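Local coordinates for zona pellucida sperm-binding protein 1 (Gallus gallus, PDB 6GF6) that cross-links egg coat filaments through homodimerisation of its ZP-N1 domain, the part held here, and so contributes to the extracellular matrix around the avian egg, at residues N47-I50 with C51-L55. The protein carries 2 engineered substitutions. Residues are numbered along the deposited sequence; the frame is centred on the assembly and turned at random. Where two conformers were deposited one is given.
Sequences NCSI and CMHWL. With NAG (2-acetamido-2-deoxy-beta-D-glucopyranose), chain E.
Asn-47 and Leu-55 close one end of a hairpin-like loop in the Ig-like ZP-N1 domain, where the chain doubles back on itself to enter strand 53-57, the two arms running 171° apart. Leu-55 N gives its hydrogen to Asn-47 OD1 at 3.2 Å, almost straight at 174° and approaching close to the line of the C=O bond. The same amide carries the N-linked glycan, with ND2 joined to C1 of the N-acetylglucosamine. Held through OD1 and ND2 at once, the amide is restrained from turning, and the first sugar ring begins beside the strand, its C1 3.1 Å from Leu-55 O.

The tight part lies at the turn. Ser-49 turns OG away from its own N and alongside its carbonyl carbon (chi1 175°), which brings OG to Cys-51 N, 3.1 Å away, whose hydrogen bond it accepts to form an ST turn. Cys-51 CB lies over one face of the His-53 ring, 3.4 Å above its plane and displaced toward the rim, and its sulfur is tied to Cys-72. Replacing Ser-49 with an alanine would probably leave Cys-51 N without this side-chain acceptor and let the turn flex beside the disulfide.

Between turn and glycan the arms are looser, spanned by a water rather than by a direct bond. Trp-54, one face of whose ring meets this water toward its rim, also stacks on His-73 of the second subunit. The outward side is different again: Cys-48 points away from the strand and forms the interchain disulfide with Cys-48 of the second subunit, and exposed Ile-50 packs against its counterpart there. Between the arms, the water accepts from His-53 N at 3.1 Å and can donate to Ser-49 O at 3.0 Å, one of several acceptors within its reach.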
loop_
_atom_site.group_PDB
_atom_site.type_symbol
_atom_site.label_atom_id
_atom_site.label_comp_id
_atom_site.label_asym_id
_atom_site.label_seq_id
_atom_site.Cartn_x
_atom_site.Cartn_y
_atom_site.Cartn_z
ATOM N N ASN B 47 1.378 0.188 9.155
ATOM C CA ASN B 47 1.141 0.902 7.901
ATOM C C ASN B 47 1.977 2.171 7.811
ATOM O O ASN B 47 2.669 2.412 6.811
ATOM C CB ASN B 47 -0.340 1.252 7.804
ATOM C CG ASN B 47 -1.203 0.080 7.402
ATOM O OD1 ASN B 47 -0.726 -0.957 6.921
ATOM N ND2 ASN B 47 -2.500 0.231 7.667
ATOM N N CYS B 48 1.888 3.019 8.834
ATOM C CA CYS B 48 2.582 4.303 8.842
ATOM C C CYS B 48 4.031 4.021 9.211
ATOM O O CYS B 48 4.379 3.868 10.385
ATOM C CB CYS B 48 1.909 5.269 9.809
ATOM S SG CYS B 48 2.669 6.897 9.862
ATOM N N SER B 49 4.886 3.943 8.201
ATOM C CA SER B 49 6.228 3.437 8.419
ATOM C C SER B 49 7.075 3.788 7.214
ATOM O O SER B 49 6.562 3.930 6.102
ATOM C CB SER B 49 6.205 1.913 8.640
ATOM O OG SER B 49 7.513 1.375 8.740
ATOM N N ILE B 50 8.363 4.003 7.470
ATOM C CA ILE B 50 9.328 4.246 6.407
ATOM C C ILE B 50 9.704 2.952 5.687
ATOM O O ILE B 50 10.298 3.002 4.604
ATOM C CB ILE B 50 10.581 4.933 6.981
ATOM C CG1 ILE B 50 11.439 5.545 5.874
ATOM C CG2 ILE B 50 11.407 3.953 7.794
ATOM C CD1 ILE B 50 10.828 6.796 5.261
ATOM N N CYS B 51 9.383 1.798 6.268
ATOM C CA CYS B 51 9.865 0.513 5.779
ATOM C C CYS B 51 9.118 -0.012 4.559
ATOM O O CYS B 51 9.472 -1.088 4.067
ATOM C CB CYS B 51 9.774 -0.525 6.904
ATOM S SG CYS B 51 11.080 -0.342 8.139
ATOM N N MET B 52 8.102 0.707 4.081
ATOM C CA MET B 52 7.367 0.351 2.867
ATOM C C MET B 52 6.788 -1.061 2.958
ATOM O O MET B 52 6.988 -1.900 2.077
ATOM C CB MET B 52 8.250 0.512 1.628
ATOM C CG MET B 52 8.865 1.896 1.491
ATOM S SD MET B 52 7.637 3.217 1.499
ATOM C CE MET B 52 8.689 4.668 1.563
ATOM N N HIS B 53 6.061 -1.318 4.043
ATOM C CA HIS B 53 5.331 -2.568 4.205
ATOM C C HIS B 53 3.982 -2.279 4.847
ATOM O O HIS B 53 3.835 -1.325 5.614
ATOM C CB HIS B 53 6.118 -3.618 5.014
ATOM C CG HIS B 53 6.586 -3.147 6.358
ATOM N ND1 HIS B 53 7.709 -3.664 6.969
ATOM C CD2 HIS B 53 6.081 -2.229 7.216
ATOM C CE1 HIS B 53 7.879 -3.078 8.140
ATOM N NE2 HIS B 53 6.906 -2.203 8.314
ATOM N N TRP B 54 2.991 -3.102 4.506
ATOM C CA TRP B 54 1.618 -2.813 4.885
ATOM C C TRP B 54 0.859 -4.105 5.152
ATOM O O TRP B 54 1.266 -5.194 4.739
ATOM C CB TRP B 54 0.897 -1.999 3.800
ATOM C CG TRP B 54 1.606 -0.740 3.405
ATOM C CD1 TRP B 54 1.426 0.505 3.935
ATOM C CD2 TRP B 54 2.612 -0.603 2.393
ATOM N NE1 TRP B 54 2.257 1.408 3.316
ATOM C CE2 TRP B 54 2.998 0.752 2.367
ATOM C CE3 TRP B 54 3.226 -1.495 1.509
ATOM C CZ2 TRP B 54 3.966 1.237 1.489
ATOM C CZ3 TRP B 54 4.188 -1.013 0.638
ATOM C CH2 TRP B 54 4.548 0.341 0.634
ATOM N N LEU B 55 -0.260 -3.955 5.855
ATOM C CA LEU B 55 -1.209 -5.023 6.140
ATOM C C LEU B 55 -2.628 -4.622 5.791
ATOM O O LEU B 55 -3.055 -3.569 6.176
ATOM C CB LEU B 55 -1.179 -5.407 7.607
ATOM C CG LEU B 55 -0.004 -6.178 8.160
ATOM C CD1 LEU B 55 -0.291 -6.562 9.589
ATOM C CD2 LEU B 55 0.241 -7.416 7.341
HETATM C C1 NAG E . -3.529 -0.730 7.432
HETATM C C2 NAG E . -4.049 -1.257 8.774
HETATM C C3 NAG E . -5.220 -2.211 8.553
HETATM C C4 NAG E . -6.288 -1.561 7.687
HETATM C C5 NAG E . -5.669 -1.053 6.388
HETATM C C6 NAG E . -6.643 -0.298 5.509
HETATM C C7 NAG E . -2.271 -1.342 10.500
HETATM C C8 NAG E . -2.607 0.086 10.838
HETATM N N2 NAG E . -2.995 -1.913 9.524
HETATM O O3 NAG E . -5.768 -2.576 9.815
HETATM O O4 NAG E . -7.311 -2.507 7.393
HETATM O O5 NAG E . -4.596 -0.147 6.688
HETATM O O6 NAG E . -6.048 0.122 4.287
HETATM O O7 NAG E . -1.387 -1.955 11.090
HETATM O O HOH W 1 5.145 1.470 5.014
#